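Local coordinates for protein cohesin (Archaeoglobus fulgidus, PDB 2XDH) that is the cohesin module of a longer archaeal protein that also carries a dockerin, and probably pairs with dockerin modules outside any cellulosome, at residues G15-V20 with Y86-V91; Y39-E44 with E64-K69; R120-L125 with N146-I151; T4-S9 with P21-N26. One frame throughout, in Å; residues are numbered along the deposited sequence.

How the contacts relate
All four contacts knit one cohesin beta-sandwich. Contacts 1 and 4 share strand 17-38: its first residues, 17-20, pair with 86-91, and 21-25 pair with 4-9, the two centres lying about 17 Å apart. Contact 4 lies nearest the middle of the chain, about 6 Å from its centre, and none of its touching residues is fully exposed; contact 3, about 14 Å out, has the most exposed residues and brings two arginines together. Contacts 1, 3 and 4 are antiparallel ladders, whereas contact 2 joins two turns through a tyrosine and an asparagine pair. Phe89, Leu43, Phe149, Tyr39 and Leu125 pack together where contacts 1, 2 and 3 meet.

Contact 1 of 4, residues G15-V20 with Y86-V91; sequences GSDIQV and YVKFRV
Residues 17-20 and 86-91 run antiparallel, their axes 4.5 Å apart at 149°, with Ile18 facing Phe89 and Val20 facing Val87 as hydrogen-bonded pairs. Beyond the ladder the loop still grips Val91: Gly15 N donates to its O at 2.6 Å and Ser16 O accepts from its N. On the buried side, Ile18 places CG1 between its backbone N and carbonyl carbon (chi1 62°), which sets that branch against the neighbouring strand: CG1 lies 3.5 Å from Phe89 CB. The Phe89 ring takes Val20 CG2 at its edge, 3.9 Å from CD2, while Val87 CG1 of its own strand covers one face. Asp17, Gln19, Lys88 and Arg90 occupy the other side. Here Asp17 OD2 rests on the aliphatic part of Arg90, 3.4 Å from CB, and its other oxygen OD1 stays 4.3 Å from Lys88 NZ, too far for a salt bridge though the attraction probably remains. Gln19 CG lies 3.6 Å from Tyr86 CD1, and a bend at chi2 turns the amide back so that NE2 lies 3.5 Å from Tyr86 CB, amide and ring planes 55° apart. Strand 43-50 pairs with the far edge of 86-91, and Phe149 of strand 142-151 packs on Ile18 and Val91.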
loop_
_atom_site.group_PDB
_atom_site.type_symbol
_atom_site.label_atom_id
_atom_site.label_comp_id
_atom_site.label_asym_id
_atom_site.label_seq_id
_atom_site.Cartn_x
_atom_site.Cartn_y
_atom_site.Cartn_z
ATOM N N GLY A 15 1.553 29.068 35.175
ATOM C CA GLY A 15 0.165 29.471 35.328
ATOM C C GLY A 15 -0.673 29.384 34.069
ATOM O O GLY A 15 -1.892 29.540 34.113
ATOM N N SER A 16 -0.036 29.134 32.932
ATOM C CA SER A 16 -0.786 29.098 31.688
ATOM C C SER A 16 -1.085 27.667 31.284
ATOM O O SER A 16 -0.423 26.732 31.732
ATOM C CB SER A 16 -0.027 29.817 30.571
ATOM O OG SER A 16 1.111 29.076 30.170
ATOM N N ASP A 17 -2.098 27.496 30.447
ATOM C CA ASP A 17 -2.375 26.194 29.875
ATOM C C ASP A 17 -1.727 26.107 28.500
ATOM O O ASP A 17 -1.614 27.109 27.786
ATOM C CB ASP A 17 -3.877 25.954 29.771
ATOM C CG ASP A 17 -4.572 26.061 31.108
ATOM O OD1 ASP A 17 -5.753 26.462 31.131
ATOM O OD2 ASP A 17 -3.935 25.749 32.136
ATOM N N ILE A 18 -1.279 24.907 28.143
ATOM C CA ILE A 18 -0.767 24.645 26.807
ATOM C C ILE A 18 -1.460 23.425 26.230
ATOM O O ILE A 18 -1.941 22.561 26.964
ATOM C CB ILE A 18 0.745 24.360 26.804
ATOM C CG1 ILE A 18 1.052 23.106 27.626
ATOM C CG2 ILE A 18 1.516 25.548 27.312
ATOM C CD1 ILE A 18 2.487 22.641 27.524
ATOM N N GLN A 19 -1.502 23.355 24.907
ATOM C CA GLN A 19 -2.087 22.218 24.215
ATOM C C GLN A 19 -0.989 21.569 23.383
ATOM O O GLN A 19 -0.461 22.189 22.470
ATOM C CB GLN A 19 -3.238 22.688 23.325
ATOM C CG GLN A 19 -4.168 21.592 22.853
ATOM C CD GLN A 19 -5.443 21.515 23.670
ATOM O OE1 GLN A 19 -5.766 22.432 24.430
ATOM N NE2 GLN A 19 -6.179 20.419 23.516
ATOM N N VAL A 20 -0.628 20.336 23.722
ATOM C CA VAL A 20 0.453 19.625 23.032
ATOM C C VAL A 20 -0.103 18.422 22.290
ATOM O O VAL A 20 -0.679 17.520 22.900
ATOM C CB VAL A 20 1.498 19.100 24.021
ATOM C CG1 VAL A 20 2.565 18.312 23.286
ATOM C CG2 VAL A 20 2.115 20.263 24.830
ATOM N N TYR A 86 -4.467 15.249 21.741
ATOM C CA TYR A 86 -3.914 16.503 22.242
ATOM C C TYR A 86 -3.917 16.369 23.753
ATOM O O TYR A 86 -4.860 15.814 24.324
ATOM C CB TYR A 86 -4.810 17.695 21.840
ATOM C CG TYR A 86 -4.576 18.213 20.436
ATOM C CD1 TYR A 86 -3.662 19.243 20.201
ATOM C CD2 TYR A 86 -5.267 17.687 19.343
ATOM C CE1 TYR A 86 -3.434 19.733 18.918
ATOM C CE2 TYR A 86 -5.037 18.169 18.045
ATOM C CZ TYR A 86 -4.116 19.192 17.848
ATOM O OH TYR A 86 -3.867 19.685 16.584
ATOM N N VAL A 87 -2.867 16.843 24.407
ATOM C CA VAL A 87 -2.896 16.906 25.859
ATOM C C VAL A 87 -2.967 18.362 26.298
ATOM O O VAL A 87 -2.179 19.192 25.864
ATOM C CB VAL A 87 -1.689 16.180 26.516
ATOM C CG1 VAL A 87 -1.797 16.236 28.034
ATOM C CG2 VAL A 87 -1.640 14.726 26.061
ATOM N N LYS A 88 -3.946 18.681 27.134
ATOM C CA LYS A 88 -4.011 20.012 27.704
ATOM C C LYS A 88 -3.248 19.975 29.019
ATOM O O LYS A 88 -3.606 19.226 29.935
ATOM C CB LYS A 88 -5.464 20.447 27.927
ATOM C CG LYS A 88 -5.592 21.902 28.362
ATOM C CD LYS A 88 -7.047 22.322 28.514
ATOM C CE LYS A 88 -7.170 23.837 28.567
ATOM N NZ LYS A 88 -6.506 24.462 27.379
ATOM N N PHE A 89 -2.183 20.766 29.099
ATOM C CA PHE A 89 -1.360 20.833 30.297
ATOM C C PHE A 89 -1.530 22.192 30.939
ATOM O O PHE A 89 -1.884 23.166 30.278
ATOM C CB PHE A 89 0.122 20.700 29.959
ATOM C CG PHE A 89 0.563 19.307 29.594
ATOM C CD1 PHE A 89 0.587 18.300 30.545
ATOM C CD2 PHE A 89 1.019 19.027 28.308
ATOM C CE1 PHE A 89 1.031 17.035 30.222
ATOM C CE2 PHE A 89 1.455 17.778 27.971
ATOM C CZ PHE A 89 1.467 16.765 28.924
ATOM N N ARG A 90 -1.254 22.258 32.232
ATOM C CA ARG A 90 -1.140 23.529 32.911
ATOM C C ARG A 90 0.282 23.613 33.405
ATOM O O ARG A 90 0.809 22.648 33.959
ATOM C CB ARG A 90 -2.109 23.614 34.083
ATOM C CG ARG A 90 -1.760 24.718 35.061
ATOM C CD ARG A 90 -2.995 25.475 35.480
ATOM N NE ARG A 90 -2.707 26.411 36.559
ATOM C CZ ARG A 90 -3.639 27.063 37.242
ATOM N NH1 ARG A 90 -4.921 26.876 36.955
ATOM N NH2 ARG A 90 -3.289 27.900 38.211
ATOM N N VAL A 91 0.914 24.755 33.180
ATOM C CA VAL A 91 2.293 24.941 33.603
ATOM C C VAL A 91 2.321 25.359 35.069
ATOM O O VAL A 91 1.923 26.469 35.419
ATOM C CB VAL A 91 3.000 26.001 32.735
ATOM C CG1 VAL A 91 4.472 26.122 33.119
ATOM C CG2 VAL A 91 2.837 25.670 31.261
#

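Contact 2 of 4, residues Y39-E44 with E64-K69; sequences YPNVLE and EGNQIK
The Tyr39 ring carries Asn66 on one face: CA sits 4.0 Å from the ring centroid and 25° off the normal, a CH-pi contact displaced toward the rim. Ile68 approaches obliquely, its CG1 3.8 Å from Tyr39 CE2. With CG between the backbone N and the carbonyl carbon (chi1 59°), the tyrosine side chain is turned under the 64-67 turn, and its hydroxyl OH comes 2.7 Å from Gly65 O, a weak hydrogen bond, its proton having another acceptor within reach. The backbone also ties Tyr39 to Asn66, Tyr39 N donating to Asn66 O at 3.0 Å.

Outside the ring, two side-chain amides meet with their planes 60° apart. Asn66 ND2 gives a short, nearly straight bond of 2.7 Å to Asn41 OD1; the acceptor lies in the amide plane of Asn66, but the donor stands well above the carbonyl plane of Asn41. Water 1 lies within hydrogen-bonding distance of Asn66 OD1 and Leu43 O and links the two segments, though it has more acceptors near it than protons to give. Phe89 meets the Tyr39 ring from strand 82-91, and Leu125 touches it from strand 123-134. Two tight turns thus meet in the cohesin beta-sandwich: a type I turn from Pro40 to Leu43, and the type II' turn from Glu64 to Gln67 of a two-residue beta hairpin, strands 58-64 and 67-74.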
loop_
_atom_site.group_PDB
_atom_site.type_symbol
_atom_site.label_atom_id
_atom_site.label_comp_id
_atom_site.label_asym_id
_atom_site.label_seq_id
_atom_site.Cartn_x
_atom_site.Cartn_y
_atom_site.Cartn_z
ATOM N N TYR A 39 5.690 12.956 30.919
ATOM C CA TYR A 39 5.806 14.407 30.951
ATOM C C TYR A 39 6.502 14.897 32.220
ATOM O O TYR A 39 6.492 14.211 33.237
ATOM C CB TYR A 39 4.419 15.032 30.821
ATOM C CG TYR A 39 3.464 14.606 31.903
ATOM C CD1 TYR A 39 3.293 15.375 33.046
ATOM C CD2 TYR A 39 2.726 13.434 31.787
ATOM C CE1 TYR A 39 2.412 14.988 34.046
ATOM C CE2 TYR A 39 1.842 13.038 32.782
ATOM C CZ TYR A 39 1.695 13.824 33.910
ATOM O OH TYR A 39 0.818 13.449 34.905
ATOM N N PRO A 40 7.117 16.088 32.161
ATOM C CA PRO A 40 7.884 16.632 33.295
ATOM C C PRO A 40 7.032 17.086 34.482
ATOM O O PRO A 40 5.838 17.352 34.326
ATOM C CB PRO A 40 8.610 17.834 32.685
ATOM C CG PRO A 40 7.778 18.223 31.494
ATOM C CD PRO A 40 7.200 16.944 30.966
ATOM N N ASN A 41 7.667 17.184 35.652
ATOM C CA ASN A 41 7.015 17.633 36.884
ATOM C C ASN A 41 6.444 19.039 36.801
ATOM O O ASN A 41 5.528 19.387 37.541
ATOM C CB ASN A 41 7.994 17.587 38.060
ATOM C CG ASN A 41 8.208 16.189 38.582
ATOM O OD1 ASN A 41 7.311 15.348 38.518
ATOM N ND2 ASN A 41 9.400 15.928 39.105
ATOM N N VAL A 42 7.000 19.858 35.912
ATOM C CA VAL A 42 6.531 21.228 35.756
ATOM C C VAL A 42 5.190 21.296 35.042
ATOM O O VAL A 42 4.571 22.358 34.979
ATOM C CB VAL A 42 7.554 22.111 35.011
ATOM C CG1 VAL A 42 8.792 22.318 35.868
ATOM C CG2 VAL A 42 7.916 21.501 33.668
ATOM N N LEU A 43 4.745 20.162 34.499
ATOM C CA LEU A 43 3.455 20.104 33.828
ATOM C C LEU A 43 2.425 19.289 34.609
ATOM O O LEU A 43 2.756 18.339 35.320
ATOM C CB LEU A 43 3.602 19.551 32.410
ATOM C CG LEU A 43 4.428 20.388 31.429
ATOM C CD1 LEU A 43 4.360 19.774 30.031
ATOM C CD2 LEU A 43 3.944 21.821 31.388
ATOM N N GLU A 44 1.167 19.672 34.461
ATOM C CA GLU A 44 0.076 18.955 35.087
ATOM C C GLU A 44 -1.021 18.751 34.065
ATOM O O GLU A 44 -1.426 19.694 33.390
ATOM C CB GLU A 44 -0.465 19.756 36.271
ATOM C CG GLU A 44 -1.882 19.411 36.625
ATOM C CD GLU A 44 -2.315 20.090 37.893
ATOM O OE1 GLU A 44 -1.416 20.524 38.649
ATOM O OE2 GLU A 44 -3.538 20.196 38.125
ATOM N N GLU A 64 -1.399 8.304 35.120
ATOM C CA GLU A 64 -0.870 7.764 36.364
ATOM C C GLU A 64 0.559 8.222 36.587
ATOM O O GLU A 64 1.461 7.897 35.818
ATOM C CB GLU A 64 -0.972 6.235 36.396
ATOM C CG GLU A 64 -0.345 5.517 35.209
ATOM C CD GLU A 64 -0.709 4.039 35.169
ATOM O OE1 GLU A 64 -1.745 3.662 35.761
ATOM O OE2 GLU A 64 0.042 3.256 34.549
ATOM N N GLY A 65 0.756 8.986 37.653
ATOM C CA GLY A 65 2.045 9.584 37.920
ATOM C C GLY A 65 2.386 10.546 36.801
ATOM O O GLY A 65 1.547 11.344 36.369
ATOM N N ASN A 66 3.617 10.465 36.322
ATOM C CA ASN A 66 4.062 11.330 35.241
ATOM C C ASN A 66 3.948 10.674 33.873
ATOM O O ASN A 66 4.747 10.940 32.983
ATOM C CB ASN A 66 5.498 11.785 35.487
ATOM C CG ASN A 66 5.576 12.961 36.446
ATOM O OD1 ASN A 66 4.551 13.463 36.916
ATOM N ND2 ASN A 66 6.793 13.405 36.745
ATOM N N GLN A 67 2.954 9.815 33.694
ATOM C CA GLN A 67 2.737 9.260 32.363
ATOM C C GLN A 67 1.274 9.102 31.987
ATOM O O GLN A 67 0.425 8.823 32.826
ATOM C CB GLN A 67 3.526 7.965 32.148
ATOM C CG GLN A 67 3.211 6.819 33.064
ATOM C CD GLN A 67 4.243 5.706 32.935
ATOM O OE1 GLN A 67 5.431 5.970 32.748
ATOM N NE2 GLN A 67 3.791 4.455 33.022
ATOM N N ILE A 68 0.994 9.321 30.709
ATOM C CA ILE A 68 -0.343 9.177 30.175
ATOM C C ILE A 68 -0.348 7.946 29.281
ATOM O O ILE A 68 0.360 7.905 28.281
ATOM C CB ILE A 68 -0.726 10.402 29.336
ATOM C CG1 ILE A 68 -0.497 11.681 30.153
ATOM C CG2 ILE A 68 -2.176 10.279 28.855
ATOM C CD1 ILE A 68 -0.350 12.942 29.306
ATOM N N LYS A 69 -1.108 6.930 29.668
ATOM C CA LYS A 69 -1.265 5.749 28.834
ATOM C C LYS A 69 -2.451 5.975 27.923
ATOM O O LYS A 69 -3.545 6.313 28.377
ATOM C CB LYS A 69 -1.482 4.497 29.697
ATOM C CG LYS A 69 -0.284 4.156 30.580
ATOM C CD LYS A 69 -0.419 2.806 31.266
ATOM C CE LYS A 69 0.901 2.400 31.915
ATOM N NZ LYS A 69 0.806 1.127 32.690
HETATM O O HOH W 1 3.707 16.464 37.032
#

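Contact 3 of 4, residues R120-L125 with N146-I151; sequences RNSHAL and NGTFRI
His123 and Phe149 form one hydrogen-bonded pair and Leu125 and Gly147 another, in antiparallel strands inclined at 141°. Phe149 N to His123 O measures 2.8 Å. Leu125 N points almost straight at Gly147 O, yet it arrives from above that carbonyl's plane, 53° out of it. Phe149 O lies at the edge of the His123 imidazole, 3.6 Å from CD2. Since Gly147 has no side chain, the Leu125 side chain packs directly on its backbone, with Leu125 CB 4.0 Å from Gly147 CA, and Leu125 CD1 comes within 4.3 Å of Phe149 CB.

Toward the outer side, Ser122 CB touches both Thr148 CG2 and Arg150 CG, each at 3.6 Å. Farther along, Arg150 bends at chi2 and chi3, which brings its NH1 across the extended Arg120, at the edge of that guanidinium, the planes 28° apart. Arg150 NH1 and Arg120 NH1 are 4.0 Å apart; Arg120 is poorly ordered, and both reach toward Glu155 OE1 in long, weak ion pairs, so the two guanidinium groups gather around one carboxylate.

Second-shell groups steady the strand from its other edge: Ser9 OG accepts from Thr148 N, and Ala10 pairs with Thr148 and Arg150 through the backbone. Asn146 OD1 accepts from Leu127 N. Together these place an antiparallel beta hairpin, 123-134 with 142-151, beside strand 3-12, which runs parallel to 142-151, a mixed sheet pattern consistent with the cohesin jelly-roll sandwich.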
loop_
_atom_site.group_PDB
_atom_site.type_symbol
_atom_site.label_atom_id
_atom_site.label_comp_id
_atom_site.label_asym_id
_atom_site.label_seq_id
_atom_site.Cartn_x
_atom_site.Cartn_y
_atom_site.Cartn_z
ATOM N N ARG A 120 18.493 28.594 31.475
ATOM C CA ARG A 120 17.210 27.876 31.510
ATOM C C ARG A 120 17.414 26.416 31.120
ATOM O O ARG A 120 18.436 26.060 30.535
ATOM C CB ARG A 120 16.159 28.502 30.588
ATOM C CG ARG A 120 15.354 29.634 31.213
ATOM C CD ARG A 120 14.488 30.319 30.165
ATOM N NE ARG A 120 14.032 31.638 30.593
ATOM C CZ ARG A 120 13.301 32.456 29.841
ATOM N NH1 ARG A 120 12.940 32.090 28.619
ATOM N NH2 ARG A 120 12.932 33.639 30.309
ATOM N N ASN A 121 16.435 25.575 31.438
ATOM C CA ASN A 121 16.517 24.161 31.089
ATOM C C ASN A 121 15.226 23.593 30.500
ATOM O O ASN A 121 14.120 23.997 30.871
ATOM C CB ASN A 121 16.975 23.325 32.288
ATOM C CG ASN A 121 18.196 22.480 31.976
ATOM O OD1 ASN A 121 19.110 22.362 32.792
ATOM N ND2 ASN A 121 18.222 21.894 30.784
ATOM N N SER A 122 15.384 22.649 29.581
ATOM C CA SER A 122 14.257 22.058 28.874
ATOM C C SER A 122 13.836 20.725 29.487
ATOM O O SER A 122 14.569 20.133 30.278
ATOM C CB SER A 122 14.602 21.880 27.392
ATOM O OG SER A 122 15.796 21.133 27.224
ATOM N N HIS A 123 12.647 20.264 29.117
ATOM C CA HIS A 123 12.100 19.010 29.630
ATOM C C HIS A 123 11.589 18.148 28.480
ATOM O O HIS A 123 11.149 18.669 27.464
ATOM C CB HIS A 123 10.946 19.286 30.592
ATOM C CG HIS A 123 11.312 20.170 31.740
ATOM N ND1 HIS A 123 11.769 19.677 32.943
ATOM C CD2 HIS A 123 11.287 21.518 31.868
ATOM C CE1 HIS A 123 12.011 20.683 33.765
ATOM N NE2 HIS A 123 11.727 21.811 33.137
ATOM N N ALA A 124 11.639 16.835 28.658
ATOM C CA ALA A 124 11.254 15.903 27.604
ATOM C C ALA A 124 9.803 15.531 27.725
ATOM O O ALA A 124 9.298 15.352 28.838
ATOM C CB ALA A 124 12.118 14.645 27.679
ATOM N N LEU A 125 9.121 15.453 26.583
ATOM C CA LEU A 125 7.818 14.799 26.509
ATOM C C LEU A 125 8.127 13.527 25.754
ATOM O O LEU A 125 8.288 13.559 24.532
ATOM C CB LEU A 125 6.825 15.660 25.738
ATOM C CG LEU A 125 6.458 16.947 26.496
ATOM C CD1 LEU A 125 5.920 18.024 25.563
ATOM C CD2 LEU A 125 5.445 16.627 27.590
ATOM N N ASN A 146 10.525 12.537 20.391
ATOM C CA ASN A 146 10.035 13.114 21.636
ATOM C C ASN A 146 9.859 14.627 21.529
ATOM O O ASN A 146 10.393 15.261 20.624
ATOM C CB ASN A 146 10.969 12.734 22.775
ATOM C CG ASN A 146 10.997 11.240 22.999
ATOM O OD1 ASN A 146 10.001 10.564 22.755
ATOM N ND2 ASN A 146 12.126 10.716 23.462
ATOM N N GLY A 147 9.092 15.196 22.444
ATOM C CA GLY A 147 8.824 16.615 22.391
ATOM C C GLY A 147 9.687 17.283 23.425
ATOM O O GLY A 147 10.289 16.608 24.255
ATOM N N THR A 148 9.737 18.605 23.381
ATOM C CA THR A 148 10.548 19.357 24.335
ATOM C C THR A 148 9.692 20.488 24.896
ATOM O O THR A 148 9.002 21.182 24.149
ATOM C CB THR A 148 11.771 19.943 23.637
ATOM O OG1 THR A 148 12.505 18.885 23.006
ATOM C CG2 THR A 148 12.668 20.680 24.628
ATOM N N PHE A 149 9.711 20.666 26.209
ATOM C CA PHE A 149 8.951 21.766 26.791
ATOM C C PHE A 149 9.827 22.668 27.640
ATOM O O PHE A 149 10.649 22.183 28.411
ATOM C CB PHE A 149 7.791 21.265 27.645
ATOM C CG PHE A 149 7.198 22.345 28.502
ATOM C CD1 PHE A 149 6.238 23.192 27.989
ATOM C CD2 PHE A 149 7.655 22.552 29.792
ATOM C CE1 PHE A 149 5.715 24.214 28.760
ATOM C CE2 PHE A 149 7.138 23.570 30.568
ATOM C CZ PHE A 149 6.163 24.402 30.048
ATOM N N ARG A 150 9.640 23.978 27.496
ATOM C CA ARG A 150 10.396 24.959 28.276
ATOM C C ARG A 150 9.487 26.003 28.922
ATOM O O ARG A 150 8.541 26.484 28.305
ATOM C CB ARG A 150 11.434 25.688 27.408
ATOM C CG ARG A 150 12.678 24.886 27.091
ATOM C CD ARG A 150 13.901 25.790 26.976
ATOM N NE ARG A 150 13.683 26.922 26.076
ATOM C CZ ARG A 150 13.887 28.193 26.410
ATOM N NH1 ARG A 150 14.320 28.496 27.627
ATOM N NH2 ARG A 150 13.662 29.163 25.530
ATOM N N ILE A 151 9.790 26.378 30.158
ATOM C CA ILE A 151 9.096 27.506 30.759
ATOM C C ILE A 151 9.707 28.794 30.225
ATOM O O ILE A 151 10.925 28.963 30.232
ATOM C CB ILE A 151 9.176 27.481 32.281
ATOM C CG1 ILE A 151 8.610 26.165 32.814
ATOM C CG2 ILE A 151 8.414 28.656 32.872
ATOM C CD1 ILE A 151 8.646 26.091 34.301
#

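Contact 4 of 4, residues T4-S9 with P21-N26; sequences TIIAGS and PVKIEN
Ile5 faces Ile24 directly and leans diagonally onto Val22, on the side of the ladder where Ala7 also lies. Its CG2 branch presses on Val22 CG1 at 3.7 Å, while CG1 looks the other way along the strand, 4.3 Å from Ile24 CD1. Pointing CG2 opposite the backbone N (chi1 -63°) is what brings that methyl alongside valine. The next step is flatter: Ala7 offers just a methyl, and Val22 CG2 settles 4.3 Å from Ala7 CB.

On the other side Ile6 is the bump. Its CG2 lies 4.0 Å from Lys23 CE, and in the modelled conformer of Glu25, which has a second, its CD1 lies 3.9 Å from Glu25 CG, so the aliphatic part of Lys23, and in that conformer of Glu25 too, flanks it. Lys23 bends at chi3 (-72°), which folds its methylene end over the isoleucine. Where the ladder reaches Pro21, Gly8, without a side chain, lies close over the proline, and Gly8 N donates to Pro21 O at 2.8 Å.

Underneath this relief the backbones are closely antiparallel, at 165°, with Thr4 and Glu25, then Ile6 and Lys23, bonded in both directions. At the far end, where the chain turns a corner, water 2 lies between Thr4 OG1 and Asn26 ND2, but it sits too near ND2 to be trusted and the bridge is doubtful. Strand 3-12 is flanked by 142-151, paired through Ala143 and Ile145, and strand 17-38 by 82-91; Leu127 of strand 123-134 packs on Ile5, Ala7 and Val22 from the interior.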
loop_
_atom_site.group_PDB
_atom_site.type_symbol
_atom_site.label_atom_id
_atom_site.label_comp_id
_atom_site.label_asym_id
_atom_site.label_seq_id
_atom_site.Cartn_x
_atom_site.Cartn_y
_atom_site.Cartn_z
ATOM N N THR A 4 5.977 7.394 11.727
ATOM C CA THR A 4 6.631 8.038 12.860
ATOM C C THR A 4 5.609 8.646 13.771
ATOM O O THR A 4 4.664 9.253 13.300
ATOM C CB THR A 4 7.572 9.161 12.357
ATOM O OG1 THR A 4 8.499 8.600 11.409
ATOM C CG2 THR A 4 8.337 9.798 13.521
ATOM N N ILE A 5 5.807 8.492 15.078
ATOM C CA ILE A 5 4.919 9.136 16.045
ATOM C C ILE A 5 5.715 10.239 16.731
ATOM O O ILE A 5 6.842 10.000 17.162
ATOM C CB ILE A 5 4.417 8.143 17.097
ATOM C CG1 ILE A 5 3.570 7.060 16.409
ATOM C CG2 ILE A 5 3.549 8.874 18.147
ATOM C CD1 ILE A 5 3.130 5.932 17.346
ATOM N N ILE A 6 5.135 11.430 16.820
ATOM C CA ILE A 6 5.876 12.620 17.247
ATOM C C ILE A 6 5.138 13.398 18.325
ATOM O O ILE A 6 4.011 13.827 18.113
ATOM C CB ILE A 6 6.049 13.578 16.072
ATOM C CG1 ILE A 6 6.778 12.878 14.926
ATOM C CG2 ILE A 6 6.779 14.853 16.520
ATOM C CD1 ILE A 6 7.011 13.779 13.715
ATOM N N ALA A 7 5.769 13.578 19.479
ATOM C CA ALA A 7 5.196 14.431 20.512
ATOM C C ALA A 7 5.559 15.884 20.201
ATOM O O ALA A 7 6.703 16.191 19.872
ATOM C CB ALA A 7 5.714 14.023 21.880
ATOM N N GLY A 8 4.586 16.782 20.296
ATOM C CA GLY A 8 4.831 18.176 19.989
ATOM C C GLY A 8 5.704 18.855 21.031
ATOM O O GLY A 8 5.890 18.343 22.142
ATOM N N SER A 9 6.246 20.013 20.670
ATOM C CA SER A 9 7.059 20.800 21.594
ATOM C C SER A 9 6.353 22.116 21.909
ATOM O O SER A 9 5.532 22.583 21.117
ATOM C CB SER A 9 8.440 21.067 20.990
ATOM O OG SER A 9 9.162 19.855 20.843
ATOM N N PRO A 21 0.052 18.409 20.965
ATOM C CA PRO A 21 -0.424 17.257 20.204
ATOM C C PRO A 21 0.606 16.143 20.195
ATOM O O PRO A 21 1.808 16.403 20.324
ATOM C CB PRO A 21 -0.553 17.818 18.789
ATOM C CG PRO A 21 0.580 18.828 18.704
ATOM C CD PRO A 21 0.630 19.457 20.096
ATOM N N VAL A 22 0.129 14.910 20.040
ATOM C CA VAL A 22 0.980 13.805 19.616
ATOM C C VAL A 22 0.480 13.396 18.234
ATOM O O VAL A 22 -0.705 13.089 18.055
ATOM C CB VAL A 22 0.898 12.639 20.599
ATOM C CG1 VAL A 22 1.577 11.394 20.035
ATOM C CG2 VAL A 22 1.512 13.053 21.949
ATOM N N LYS A 23 1.371 13.427 17.250
ATOM C CA LYS A 23 0.968 13.270 15.863
ATOM C C LYS A 23 1.512 11.971 15.291
ATOM O O LYS A 23 2.475 11.406 15.806
ATOM C CB LYS A 23 1.526 14.408 15.009
ATOM C CG LYS A 23 1.139 15.785 15.447
ATOM C CD LYS A 23 2.074 16.803 14.809
ATOM C CE LYS A 23 3.455 16.744 15.449
ATOM N NZ LYS A 23 4.353 17.793 14.899
ATOM N N ILE A 24 0.919 11.530 14.191
ATOM C CA ILE A 24 1.503 10.423 13.436
ATOM C C ILE A 24 1.831 10.899 12.031
ATOM O O ILE A 24 1.127 11.739 11.462
ATOM C CB ILE A 24 0.572 9.181 13.424
ATOM C CG1 ILE A 24 1.316 7.943 12.912
ATOM C CG2 ILE A 24 -0.690 9.448 12.599
ATOM C CD1 ILE A 24 0.660 6.623 13.340
ATOM N N GLU A 25 2.900 10.366 11.460
ATOM C CA GLU A 25 3.253 10.728 10.100
ATOM C C GLU A 25 3.462 9.458 9.283
ATOM O O GLU A 25 4.087 8.503 9.758
ATOM C CB GLU A 25 4.516 11.598 10.102
ATOM C CG GLU A 25 4.375 12.859 10.967
ATOM C CD GLU A 25 3.330 13.835 10.434
ATOM O OE1 GLU A 25 3.307 14.050 9.206
ATOM O OE2 GLU A 25 2.525 14.377 11.236
ATOM N N ASN A 26 2.900 9.446 8.077
ATOM C CA ASN A 26 2.975 8.298 7.181
ATOM C C ASN A 26 2.377 7.023 7.759
ATOM O O ASN A 26 2.923 5.937 7.594
ATOM C CB ASN A 26 4.415 8.075 6.751
ATOM C CG ASN A 26 5.012 9.320 6.124
ATOM O OD1 ASN A 26 4.449 9.884 5.187
ATOM N ND2 ASN A 26 6.120 9.782 6.673
HETATM O O HOH W 2 7.360 9.498 8.837
#